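Cysteine synthase (Fusobacterium nucleatum subsp. nucleatum strain ATCC 25586, PDB 5XEN) probably catalyses the pyridoxal-phosphate-dependent synthesis of L-cysteine from O-acetyl-L-serine and hydrogen sulfide, releasing acetate. Local coordinates at residues I199-V204 against L240-L245; T160-L165 against A189-E194; E205-P210 against I244-D249; F28-Y33 against L290-L295. One frame throughout, in Å; residues are numbered along the deposited sequence. Where two conformers were deposited one is given.

Interaction 1: I199-V204 against L240-L245. With CA (calcium ion), chain S.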
loop_
_atom_site.group_PDB
_atom_site.type_symbol
_atom_site.label_atom_id
_atom_site.label_comp_id
_atom_site.label_asym_id
_atom_site.label_seq_id
_atom_site.Cartn_x
_atom_site.Cartn_y
_atom_site.Cartn_z
ATOM N N ILE B 199 11.308 -15.167 25.389
ATOM C CA ILE B 199 10.406 -14.172 24.819
ATOM C C ILE B 199 8.994 -14.371 25.358
ATOM O O ILE B 199 8.576 -15.501 25.626
ATOM C CB ILE B 199 10.425 -14.240 23.264
ATOM C CG1 ILE B 199 9.779 -12.987 22.657
ATOM C CG2 ILE B 199 9.764 -15.528 22.751
ATOM C CD1 ILE B 199 9.826 -12.942 21.132
ATOM N N LYS B 200 8.243 -13.290 25.520
ATOM C CA LYS B 200 6.833 -13.358 25.903
ATOM C C LYS B 200 6.009 -13.044 24.669
ATOM O O LYS B 200 6.350 -12.141 23.921
ATOM C CB LYS B 200 6.505 -12.352 26.994
ATOM C CG LYS B 200 7.425 -12.419 28.221
ATOM C CD LYS B 200 6.598 -12.671 29.463
ATOM C CE LYS B 200 7.424 -12.758 30.752
ATOM N NZ LYS B 200 8.059 -11.463 31.089
ATOM N N THR B 201 4.968 -13.821 24.432
ATOM C CA THR B 201 4.145 -13.658 23.225
ATOM C C THR B 201 2.686 -13.603 23.636
ATOM O O THR B 201 2.190 -14.483 24.368
ATOM C CB THR B 201 4.413 -14.807 22.223
ATOM O OG1 THR B 201 4.052 -16.054 22.824
ATOM C CG2 THR B 201 5.866 -14.821 21.803
ATOM N N PHE B 202 1.981 -12.578 23.184
ATOM C CA PHE B 202 0.603 -12.369 23.556
ATOM C C PHE B 202 -0.314 -12.190 22.349
ATOM O O PHE B 202 -0.043 -11.362 21.473
ATOM C CB PHE B 202 0.466 -11.099 24.385
ATOM C CG PHE B 202 1.357 -11.068 25.600
ATOM C CD1 PHE B 202 0.909 -11.568 26.804
ATOM C CD2 PHE B 202 2.621 -10.543 25.531
ATOM C CE1 PHE B 202 1.734 -11.530 27.936
ATOM C CE2 PHE B 202 3.435 -10.495 26.664
ATOM C CZ PHE B 202 2.978 -10.995 27.864
ATOM N N PRO B 203 -1.422 -12.913 22.330
ATOM C CA PRO B 203 -2.458 -12.611 21.376
ATOM C C PRO B 203 -3.395 -11.522 21.912
ATOM O O PRO B 203 -3.552 -11.358 23.145
ATOM C CB PRO B 203 -3.181 -13.928 21.244
ATOM C CG PRO B 203 -3.133 -14.475 22.648
ATOM C CD PRO B 203 -1.795 -14.055 23.179
ATOM N N VAL B 204 -4.031 -10.826 20.980
ATOM C CA VAL B 204 -5.069 -9.864 21.278
ATOM C C VAL B 204 -6.392 -10.297 20.687
ATOM O O VAL B 204 -6.442 -10.806 19.545
ATOM C CB VAL B 204 -4.711 -8.460 20.738
ATOM C CG1 VAL B 204 -5.632 -7.410 21.402
ATOM C CG2 VAL B 204 -3.247 -8.144 20.990
ATOM N N LEU B 240 0.875 -21.019 23.439
ATOM C CA LEU B 240 1.866 -19.975 23.216
ATOM C C LEU B 240 1.533 -18.663 23.891
ATOM O O LEU B 240 2.430 -17.832 24.043
ATOM C CB LEU B 240 2.081 -19.753 21.702
ATOM C CG LEU B 240 2.622 -20.961 20.927
ATOM C CD1 LEU B 240 2.504 -20.722 19.423
ATOM C CD2 LEU B 240 4.030 -21.330 21.376
ATOM N N ALA B 241 0.283 -18.461 24.303
ATOM C CA ALA B 241 -0.147 -17.165 24.868
ATOM C C ALA B 241 0.315 -17.026 26.334
ATOM O O ALA B 241 -0.083 -17.819 27.176
ATOM C CB ALA B 241 -1.655 -17.032 24.796
ATOM N N ASP B 242 1.145 -16.034 26.618
ATOM C CA ASP B 242 1.540 -15.738 27.996
ATOM C C ASP B 242 0.446 -15.041 28.807
ATOM O O ASP B 242 0.486 -15.031 30.028
ATOM C CB ASP B 242 2.879 -15.008 27.974
ATOM C CG ASP B 242 3.978 -15.941 27.523
ATOM O OD1 ASP B 242 4.098 -17.003 28.128
ATOM O OD2 ASP B 242 4.647 -15.685 26.492
ATOM N N ASP B 243 -0.544 -14.506 28.109
ATOM C CA ASP B 243 -1.739 -13.911 28.673
ATOM C C ASP B 243 -2.607 -13.589 27.452
ATOM O O ASP B 243 -2.114 -13.619 26.306
ATOM C CB ASP B 243 -1.387 -12.626 29.428
ATOM C CG ASP B 243 -2.463 -12.148 30.386
ATOM O OD1 ASP B 243 -3.537 -12.790 30.500
ATOM O OD2 ASP B 243 -2.234 -11.113 31.030
ATOM N N ILE B 244 -3.871 -13.298 27.668
ATOM C CA ILE B 244 -4.739 -12.824 26.597
ATOM C C ILE B 244 -4.934 -11.313 26.779
ATOM O O ILE B 244 -5.384 -10.869 27.827
ATOM C CB ILE B 244 -6.108 -13.470 26.633
ATOM C CG1 ILE B 244 -6.006 -15.003 26.713
ATOM C CG2 ILE B 244 -6.852 -13.102 25.362
ATOM C CD1 ILE B 244 -5.301 -15.629 25.535
ATOM N N LEU B 245 -4.576 -10.523 25.778
ATOM C CA LEU B 245 -4.835 -9.091 25.824
ATOM C C LEU B 245 -6.082 -8.727 25.032
ATOM O O LEU B 245 -6.508 -9.477 24.138
ATOM C CB LEU B 245 -3.628 -8.309 25.329
ATOM C CG LEU B 245 -2.271 -8.709 25.901
ATOM C CD1 LEU B 245 -1.179 -7.862 25.279
ATOM C CD2 LEU B 245 -2.259 -8.647 27.435
HETATM CA CA CA S . 5.457 -18.823 28.923
#
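With chi1 at -69°, D242 sets its CG anti to its own carbonyl carbon and lays the carboxylate along the backbone of T201, while F202, with chi1 at -55°, turns its ring toward D242 and D243, whose CA lies at the ring edge. The two oxygens of D242 then divide the work. OD2 receives the amide of T201 on its anti lone pair, N to OD2 2.8 Å with 166° at the hydrogen, and OD1 binds a calcium ion at 2.4 Å. In return D242 N donates to T201 O at 2.9 Å, so one aspartate grips both polar backbone atoms of T201. K193 of helix 183-195 forms a salt bridge with OD2 as well, and with the calcium it would be expected to favour the ionised carboxylate. Here the loop that follows helix 211-214 runs into 245-247, the outermost strand of the mixed sheet within the chain: L245 N donates to P203 O (2.9 Å), and V204 and L245 form the first parallel bridge between strands 200-206 and 245-247. F202 CE1 lies 3.6 Å from D243 CB, and L245 CD1 reaches F202 CB at 3.7 Å. Packing is tight where A241 CB meets P203 CD at 3.4 Å; I244 CD1 touches CG of the same proline ring.

Interaction 2: T160-L165 against A189-E194; sequences TAEEIL and AKKLKE. With CA (calcium ion), chain R.
K191 bends at three successive torsions, chi2 to chi4 all between 59° and 69°, and so curls its ammonium group across to E162 on the neighbouring helix. NZ donates to E162 OE2 at 2.6 Å, a short salt bridge that uses the anti lone pair of that oxygen, and the two side chains meet at about a right angle. E162 is itself bent at chi2, which brings its carboxylate round to the lysine. NZ is shared: Y157 O accepts a second hydrogen bond and the Y157 ring a cation-pi contact, so a largely buried charge has several partners. Beside the bridge A161 presents just its methyl group to the other helix, and its CB lies 3.4 Å from K191 CB, tighter than usual for two carbons. L192 CD2 fills the next position, 3.6 Å from L165 CG and 4.2 Å from I164 CG2, with the L165 and L192 side chains running past each other in opposite directions. The axes of the two short segments approach to 8.7 Å and cross at -44°. Helices 151-167 and 183-195 thus pack together against the mixed sheet, where I164 and L192 both rest on F175 of strand 174-178.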
loop_
_atom_site.group_PDB
_atom_site.type_symbol
_atom_site.label_atom_id
_atom_site.label_comp_id
_atom_site.label_asym_id
_atom_site.label_seq_id
_atom_site.Cartn_x
_atom_site.Cartn_y
_atom_site.Cartn_z
ATOM N N THR B 160 7.679 -14.641 8.471
ATOM C CA THR B 160 7.413 -13.496 9.376
ATOM C C THR B 160 8.337 -13.478 10.593
ATOM O O THR B 160 8.993 -12.468 10.879
ATOM C CB THR B 160 5.962 -13.526 9.855
ATOM O OG1 THR B 160 5.102 -13.723 8.726
ATOM C CG2 THR B 160 5.559 -12.238 10.587
ATOM N N ALA B 161 8.415 -14.609 11.284
ATOM C CA ALA B 161 9.253 -14.712 12.489
ATOM C C ALA B 161 10.727 -14.587 12.202
ATOM O O ALA B 161 11.427 -13.916 12.955
ATOM C CB ALA B 161 8.954 -16.011 13.274
ATOM N N GLU B 162 11.213 -15.213 11.120
ATOM C CA GLU B 162 12.641 -15.097 10.735
ATOM C C GLU B 162 13.028 -13.658 10.383
ATOM O O GLU B 162 14.150 -13.198 10.681
ATOM C CB GLU B 162 12.984 -16.042 9.576
ATOM C CG GLU B 162 12.879 -17.526 9.945
ATOM C CD GLU B 162 13.982 -18.022 10.872
ATOM O OE1 GLU B 162 14.951 -17.274 11.120
ATOM O OE2 GLU B 162 13.879 -19.165 11.356
ATOM N N GLU B 163 12.104 -12.927 9.767
ATOM C CA GLU B 163 12.362 -11.523 9.446
ATOM C C GLU B 163 12.482 -10.697 10.718
ATOM O O GLU B 163 13.304 -9.782 10.773
ATOM C CB GLU B 163 11.265 -10.940 8.560
ATOM C CG GLU B 163 11.227 -11.573 7.183
ATOM C CD GLU B 163 9.959 -11.240 6.396
ATOM O OE1 GLU B 163 9.280 -10.242 6.735
ATOM O OE2 GLU B 163 9.646 -11.982 5.438
ATOM N N ILE B 164 11.653 -10.995 11.718
ATOM C CA ILE B 164 11.693 -10.261 12.991
ATOM C C ILE B 164 13.041 -10.510 13.669
ATOM O O ILE B 164 13.728 -9.583 14.129
ATOM C CB ILE B 164 10.517 -10.681 13.905
ATOM C CG1 ILE B 164 9.209 -10.125 13.327
ATOM C CG2 ILE B 164 10.693 -10.183 15.343
ATOM C CD1 ILE B 164 7.950 -10.723 13.923
ATOM N N LEU B 165 13.417 -11.770 13.730
ATOM C CA LEU B 165 14.675 -12.163 14.373
ATOM C C LEU B 165 15.865 -11.512 13.669
ATOM O O LEU B 165 16.734 -10.959 14.318
ATOM C CB LEU B 165 14.799 -13.694 14.380
ATOM C CG LEU B 165 13.839 -14.429 15.296
ATOM C CD1 LEU B 165 13.866 -15.928 15.015
ATOM C CD2 LEU B 165 14.195 -14.154 16.765
ATOM N N ALA B 189 4.810 -16.772 16.837
ATOM C CA ALA B 189 5.228 -17.003 18.237
ATOM C C ALA B 189 5.971 -18.326 18.367
ATOM O O ALA B 189 6.929 -18.429 19.132
ATOM C CB ALA B 189 4.022 -16.944 19.179
ATOM N N LYS B 190 5.545 -19.348 17.624
ATOM C CA LYS B 190 6.195 -20.661 17.721
ATOM C C LYS B 190 7.654 -20.577 17.311
ATOM O O LYS B 190 8.535 -21.069 18.005
ATOM C CB LYS B 190 5.457 -21.714 16.864
ATOM C CG LYS B 190 5.993 -23.147 17.042
ATOM C CD LYS B 190 5.263 -24.141 16.118
ATOM C CE LYS B 190 5.817 -25.565 16.303
ATOM N NZ LYS B 190 5.263 -26.517 15.285
ATOM N N LYS B 191 7.945 -19.924 16.193
ATOM C CA LYS B 191 9.334 -19.784 15.768
ATOM C C LYS B 191 10.128 -18.896 16.728
ATOM O O LYS B 191 11.262 -19.251 17.140
ATOM C CB LYS B 191 9.444 -19.211 14.353
ATOM C CG LYS B 191 10.863 -18.901 13.909
ATOM C CD LYS B 191 11.809 -20.098 13.923
ATOM C CE LYS B 191 11.473 -21.136 12.845
ATOM N NZ LYS B 191 11.661 -20.602 11.453
ATOM N N LEU B 192 9.538 -17.768 17.128
ATOM C CA LEU B 192 10.240 -16.878 18.054
ATOM C C LEU B 192 10.639 -17.592 19.345
ATOM O O LEU B 192 11.796 -17.470 19.812
ATOM C CB LEU B 192 9.418 -15.642 18.368
ATOM C CG LEU B 192 9.156 -14.692 17.186
ATOM C CD1 LEU B 192 8.251 -13.539 17.605
ATOM C CD2 LEU B 192 10.456 -14.229 16.552
ATOM N N LYS B 193 9.695 -18.368 19.886
ATOM C CA LYS B 193 9.925 -19.134 21.108
ATOM C C LYS B 193 10.966 -20.253 20.932
ATOM O O LYS B 193 11.685 -20.571 21.880
ATOM C CB LYS B 193 8.615 -19.613 21.740
ATOM C CG LYS B 193 8.002 -18.501 22.575
ATOM C CD LYS B 193 6.698 -18.850 23.277
ATOM C CE LYS B 193 6.418 -17.830 24.361
ATOM N NZ LYS B 193 5.102 -18.083 25.035
ATOM N N GLU B 194 11.043 -20.837 19.741
ATOM C CA GLU B 194 12.104 -21.830 19.505
ATOM C C GLU B 194 13.480 -21.206 19.523
ATOM O O GLU B 194 14.376 -21.832 20.057
ATOM C CB GLU B 194 11.849 -22.573 18.206
ATOM C CG GLU B 194 10.700 -23.539 18.354
ATOM C CD GLU B 194 10.338 -24.233 17.068
ATOM O OE1 GLU B 194 11.006 -23.963 16.042
ATOM O OE2 GLU B 194 9.376 -25.028 17.096
HETATM CA CA CA R . 15.334 -23.597 21.221
HETATM O O HOH W 1 15.499 -24.695 19.263
#

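Interaction 3: E205-P210 against I244-D249. With CA (calcium ion), chain Q.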
loop_
_atom_site.group_PDB
_atom_site.type_symbol
_atom_site.label_atom_id
_atom_site.label_comp_id
_atom_site.label_asym_id
_atom_site.label_seq_id
_atom_site.Cartn_x
_atom_site.Cartn_y
_atom_site.Cartn_z
ATOM N N GLU B 205 -7.466 -10.081 21.443
ATOM C CA GLU B 205 -8.814 -10.293 20.948
ATOM C C GLU B 205 -9.710 -9.098 21.273
ATOM O O GLU B 205 -9.346 -8.274 22.114
ATOM C CB GLU B 205 -9.390 -11.621 21.513
ATOM C CG GLU B 205 -9.745 -11.572 22.992
ATOM C CD GLU B 205 -10.301 -12.890 23.559
ATOM O OE1 GLU B 205 -10.532 -13.842 22.772
ATOM O OE2 GLU B 205 -10.517 -12.952 24.790
ATOM N N PRO B 206 -10.883 -9.013 20.644
ATOM C CA PRO B 206 -11.778 -7.885 20.902
ATOM C C PRO B 206 -12.370 -7.976 22.316
ATOM O O PRO B 206 -12.838 -9.037 22.715
ATOM C CB PRO B 206 -12.863 -8.024 19.808
ATOM C CG PRO B 206 -12.298 -8.970 18.788
ATOM C CD PRO B 206 -11.402 -9.877 19.561
ATOM N N ALA B 207 -12.344 -6.872 23.062
ATOM C CA ALA B 207 -12.963 -6.846 24.396
ATOM C C ALA B 207 -14.456 -7.200 24.324
ATOM O O ALA B 207 -14.963 -7.846 25.224
ATOM C CB ALA B 207 -12.760 -5.507 25.093
ATOM N N SER B 208 -15.129 -6.843 23.228
ATOM C CA SER B 208 -16.530 -7.207 23.022
ATOM C C SER B 208 -16.768 -8.620 22.494
ATOM O O SER B 208 -17.906 -8.995 22.310
ATOM C CB SER B 208 -17.187 -6.251 22.034
ATOM O OG SER B 208 -17.138 -4.921 22.505
ATOM N N SER B 209 -15.711 -9.363 22.165
ATOM C CA SER B 209 -15.847 -10.789 21.757
ATOM C C SER B 209 -14.731 -11.604 22.423
ATOM O O SER B 209 -13.851 -12.137 21.772
ATOM C CB SER B 209 -15.847 -10.962 20.234
ATOM O OG SER B 209 -16.373 -12.235 19.887
ATOM N N PRO B 210 -14.789 -11.692 23.756
ATOM C CA PRO B 210 -13.660 -12.156 24.537
ATOM C C PRO B 210 -13.637 -13.668 24.686
ATOM O O PRO B 210 -13.737 -14.202 25.801
ATOM C CB PRO B 210 -13.898 -11.457 25.865
ATOM C CG PRO B 210 -15.373 -11.500 26.006
ATOM C CD PRO B 210 -15.899 -11.257 24.620
ATOM N N ILE B 244 -3.871 -13.298 27.668
ATOM C CA ILE B 244 -4.739 -12.824 26.597
ATOM C C ILE B 244 -4.934 -11.313 26.779
ATOM O O ILE B 244 -5.384 -10.869 27.827
ATOM C CB ILE B 244 -6.108 -13.470 26.633
ATOM C CG1 ILE B 244 -6.006 -15.003 26.713
ATOM C CG2 ILE B 244 -6.852 -13.102 25.362
ATOM C CD1 ILE B 244 -5.301 -15.629 25.535
ATOM N N LEU B 245 -4.576 -10.523 25.778
ATOM C CA LEU B 245 -4.835 -9.091 25.824
ATOM C C LEU B 245 -6.082 -8.727 25.032
ATOM O O LEU B 245 -6.508 -9.477 24.138
ATOM C CB LEU B 245 -3.628 -8.309 25.329
ATOM C CG LEU B 245 -2.271 -8.709 25.901
ATOM C CD1 LEU B 245 -1.179 -7.862 25.279
ATOM C CD2 LEU B 245 -2.259 -8.647 27.435
ATOM N N VAL B 246 -6.709 -7.602 25.385
ATOM C CA VAL B 246 -7.956 -7.216 24.746
ATOM C C VAL B 246 -7.990 -5.746 24.398
ATOM O O VAL B 246 -7.240 -4.956 24.971
ATOM C CB VAL B 246 -9.217 -7.560 25.599
ATOM C CG1 VAL B 246 -9.326 -9.060 25.883
ATOM C CG2 VAL B 246 -9.236 -6.766 26.907
ATOM N N CYS B 247 -8.902 -5.380 23.487
ATOM C CA CYS B 247 -9.127 -3.980 23.151
ATOM C C CYS B 247 -10.596 -3.716 22.789
ATOM O O CYS B 247 -11.210 -4.453 22.031
ATOM C CB CYS B 247 -8.192 -3.580 22.002
ATOM S SG CYS B 247 -8.190 -1.819 21.619
ATOM N N GLU B 248 -11.140 -2.624 23.322
ATOM C CA GLU B 248 -12.468 -2.136 22.948
ATOM C C GLU B 248 -12.476 -1.571 21.559
ATOM O O GLU B 248 -11.441 -1.097 21.072
ATOM C CB GLU B 248 -12.956 -1.071 23.941
ATOM C CG GLU B 248 -13.089 -1.617 25.317
ATOM C CD GLU B 248 -13.439 -0.549 26.367
ATOM O OE1 GLU B 248 -13.818 0.588 25.987
ATOM O OE2 GLU B 248 -13.303 -0.859 27.561
ATOM N N ASP B 249 -13.655 -1.585 20.931
ATOM C CA ASP B 249 -13.821 -1.097 19.572
ATOM C C ASP B 249 -13.358 0.345 19.399
ATOM O O ASP B 249 -12.564 0.683 18.507
ATOM C CB ASP B 249 -15.286 -1.179 19.127
ATOM C CG ASP B 249 -15.794 -2.606 18.973
ATOM O OD1 ASP B 249 -14.986 -3.542 19.011
ATOM O OD2 ASP B 249 -17.011 -2.791 18.851
HETATM CA CA CA Q . -14.809 2.474 25.011
HETATM O O HOH W 2 -13.852 -5.022 21.230
HETATM O O HOH W 3 -15.764 -2.650 22.594
HETATM O O HOH W 4 -16.464 1.450 24.429
HETATM O O HOH W 5 -12.931 4.033 25.269
#
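This is a parallel strand pairing at one border of the mixed sheet: E205 and P206, the end of strand 200-206, lie beside 245-247, the outermost strand within the chain. The two strands belong to a beta-alpha-beta unit through helix 211-214. Three backbone bonds give the evidence. E205 N donates to L245 O at 2.9 Å, C247 N returns a longer bond to E205 O at 3.2 Å, and A207 N reaches C247 O at 2.9 Å. The last is straight at the hydrogen (175°) yet arrives 60° out of the carbonyl plane, as the chain turns away in a type I turn from P206 to S209.

On one face E205 and V246 run alongside each other in the same direction, with E205 CG 3.9 Å from V246 CG1. The glutamate has CG between its backbone N and carbonyl carbon (chi1 72°) and is extended beyond, which carries OE2 to 3.7 Å from I244 CG2; the same carboxylate accepts bonds from S213 OG and L212 N in helix 211-214. Beyond the strands, A207 CB sits 3.9 Å from E248 CG. One water accepts from S208 N and donates to both C247 O and D249 OD1; another joins S208 OG to D249 N. E248 OE1 binds a calcium ion at 2.3 Å, together with D250.

Chemically, water takes over the linkage where direct strand bonding stops, and the E205 carboxylate, held by an amide and a hydroxyl of the short helix 211-214, is probably stabilised as an anion.

Interaction 4: F28-Y33 against L290-L295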
loop_
_atom_site.group_PDB
_atom_site.type_symbol
_atom_site.label_atom_id
_atom_site.label_comp_id
_atom_site.label_asym_id
_atom_site.label_seq_id
_atom_site.Cartn_x
_atom_site.Cartn_y
_atom_site.Cartn_z
ATOM N N PHE B 28 7.011 4.517 27.220
ATOM C CA PHE B 28 7.254 4.181 28.648
ATOM C C PHE B 28 8.525 3.419 28.917
ATOM O O PHE B 28 8.525 2.470 29.697
ATOM C CB PHE B 28 6.068 3.435 29.225
ATOM C CG PHE B 28 4.785 4.160 29.043
ATOM C CD1 PHE B 28 4.492 5.256 29.841
ATOM C CD2 PHE B 28 3.896 3.782 28.053
ATOM C CE1 PHE B 28 3.326 5.977 29.659
ATOM C CE2 PHE B 28 2.713 4.487 27.881
ATOM C CZ PHE B 28 2.428 5.580 28.675
ATOM N N GLY B 29 9.603 3.854 28.271
ATOM C CA GLY B 29 10.918 3.333 28.540
ATOM C C GLY B 29 11.142 1.929 28.009
ATOM O O GLY B 29 12.108 1.257 28.396
ATOM N N ASN B 30 10.266 1.487 27.115
ATOM C CA ASN B 30 10.533 0.311 26.304
ATOM C C ASN B 30 10.496 0.719 24.833
ATOM O O ASN B 30 10.019 1.779 24.505
ATOM C CB ASN B 30 9.485 -0.750 26.583
ATOM C CG ASN B 30 9.457 -1.166 28.030
ATOM O OD1 ASN B 30 10.505 -1.529 28.601
ATOM N ND2 ASN B 30 8.259 -1.140 28.643
ATOM N N GLU B 31 11.069 -0.083 23.955
ATOM C CA GLU B 31 11.044 0.238 22.529
ATOM C C GLU B 31 9.963 -0.595 21.875
ATOM O O GLU B 31 9.881 -1.806 22.115
ATOM C CB GLU B 31 12.406 -0.047 21.890
ATOM C CG GLU B 31 13.548 0.732 22.523
ATOM C CD GLU B 31 14.875 0.428 21.864
ATOM O OE1 GLU B 31 15.445 -0.648 22.138
ATOM O OE2 GLU B 31 15.335 1.256 21.055
ATOM N N ILE B 32 9.112 0.052 21.088
ATOM C CA ILE B 32 8.075 -0.656 20.356
ATOM C C ILE B 32 8.376 -0.512 18.870
ATOM O O ILE B 32 8.606 0.595 18.381
ATOM C CB ILE B 32 6.650 -0.139 20.690
ATOM C CG1 ILE B 32 6.370 -0.257 22.200
ATOM C CG2 ILE B 32 5.604 -0.893 19.854
ATOM C CD1 ILE B 32 4.956 0.104 22.621
ATOM N N TYR B 33 8.380 -1.643 18.187
ATOM C CA TYR B 33 8.547 -1.739 16.747
ATOM C C TYR B 33 7.297 -2.336 16.123
ATOM O O TYR B 33 6.712 -3.288 16.664
ATOM C CB TYR B 33 9.726 -2.638 16.414
ATOM C CG TYR B 33 11.057 -2.241 17.040
ATOM C CD1 TYR B 33 11.405 -2.677 18.311
ATOM C CD2 TYR B 33 11.946 -1.433 16.368
ATOM C CE1 TYR B 33 12.612 -2.306 18.899
ATOM C CE2 TYR B 33 13.159 -1.052 16.941
ATOM C CZ TYR B 33 13.485 -1.509 18.198
ATOM O OH TYR B 33 14.696 -1.132 18.753
ATOM N N LEU B 290 12.546 -3.091 27.358
ATOM C CA LEU B 290 12.101 -4.218 26.528
ATOM C C LEU B 290 12.048 -3.830 25.054
ATOM O O LEU B 290 11.761 -2.667 24.705
ATOM C CB LEU B 290 10.727 -4.712 26.967
ATOM C CG LEU B 290 10.561 -5.157 28.439
ATOM C CD1 LEU B 290 9.100 -5.272 28.812
ATOM C CD2 LEU B 290 11.298 -6.459 28.729
ATOM N N LYS B 291 12.322 -4.807 24.187
ATOM C CA LYS B 291 12.085 -4.676 22.755
ATOM C C LYS B 291 10.775 -5.411 22.449
ATOM O O LYS B 291 10.705 -6.629 22.587
ATOM C CB LYS B 291 13.257 -5.237 21.971
ATOM C CG LYS B 291 14.550 -4.478 22.200
ATOM C CD LYS B 291 15.460 -4.429 21.000
ATOM C CE LYS B 291 16.700 -3.610 21.311
ATOM N NZ LYS B 291 17.677 -4.377 22.138
ATOM N N ILE B 292 9.746 -4.642 22.102
ATOM C CA ILE B 292 8.402 -5.132 21.912
ATOM C C ILE B 292 8.051 -5.010 20.436
ATOM O O ILE B 292 8.200 -3.950 19.848
ATOM C CB ILE B 292 7.387 -4.317 22.731
ATOM C CG1 ILE B 292 7.719 -4.371 24.237
ATOM C CG2 ILE B 292 5.946 -4.765 22.484
ATOM C CD1 ILE B 292 6.928 -3.391 25.080
ATOM N N VAL B 293 7.587 -6.097 19.845
ATOM C CA VAL B 293 7.215 -6.108 18.414
ATOM C C VAL B 293 5.724 -6.315 18.304
ATOM O O VAL B 293 5.172 -7.236 18.910
ATOM C CB VAL B 293 7.949 -7.206 17.603
ATOM C CG1 VAL B 293 7.412 -7.301 16.164
ATOM C CG2 VAL B 293 9.471 -6.957 17.588
ATOM N N VAL B 294 5.082 -5.434 17.543
ATOM C CA VAL B 294 3.675 -5.475 17.280
ATOM C C VAL B 294 3.498 -5.819 15.792
ATOM O O VAL B 294 4.070 -5.153 14.932
ATOM C CB VAL B 294 3.018 -4.111 17.571
ATOM C CG1 VAL B 294 1.571 -4.049 17.085
ATOM C CG2 VAL B 294 3.068 -3.774 19.064
ATOM N N LEU B 295 2.688 -6.838 15.493
ATOM C CA LEU B 295 2.345 -7.124 14.094
ATOM C C LEU B 295 1.187 -6.239 13.650
ATOM O O LEU B 295 0.132 -6.237 14.273
ATOM C CB LEU B 295 2.001 -8.586 13.909
ATOM C CG LEU B 295 1.995 -9.062 12.459
ATOM C CD1 LEU B 295 3.402 -9.423 12.028
ATOM C CD2 LEU B 295 1.115 -10.289 12.291
#
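N30 meets L290 along the whole length of its side chain. Its CB lies 3.5 Å from L290 O and also touches I292 CD1; CG comes next, alongside L290 CB; at the tip, OD1 accepts the L290 amide, N to OD1 2.9 Å, with the donor tilted 31° from the plane of the side-chain carbonyl. A chi1 of -59° places CG beside the backbone N, and the two side chains then run next to each other in the same direction. The other branch, ND2, bonds N285 O and S282 OG, which fixes how the amide is turned.

From this starting point the strands pair in parallel. E31 N donates to L290 O, I292 N to E31 O, Y33 N to I292 O and V294 N to Y33 O, in a regular alternation with short segment axes 4.7 Å apart and 25° from parallel. One face carries I32, I292 and V294, the I32 and V294 CG2 atoms 3.9 Å apart, and is packed against helix 269-284. E31, K291 and Y33 lie on the other. There E31 OE1 approaches K291 CE at 3.3 Å but stays 4.3 Å from NZ, too far for a salt bridge; the salt bridge of E31 is made by OE2 with K21 of strand 19-21. Y33 has I292 O at its ring edge, and L6 of the second subunit packs on this tyrosine.

The chemistry implies that the buried asparagine has both ends of its amide satisfied just before the strand pairing begins, OD1 by L290 and ND2 by the C-terminal end of helix 269-284 and the loop that follows, while E31 ties the pair to strand 19-21.

How the interactions relate
Interactions 1, 3 and 4 all belong to the mixed sheet. Interactions 1 and 3 are successive parts of one strand pair, share I244 and L245, and have centres 13 Å apart; interaction 4 lies nearer the other border, its centre 14 Å from that of interaction 1. Interaction 2 is the helix layer packed on this sheet: K193 NZ meets D242 OD2 of interaction 1 at 2.8 Å, and I164 CG2 packs on V293 CG2 of interaction 4 at 4.1 Å. The pyridoxal phosphate lies about 8 Å from the side chain of P203, 9 Å from P206 and 11 Å from V294, so these contacts stand in the sheet beside the cofactor and do not bind it themselves.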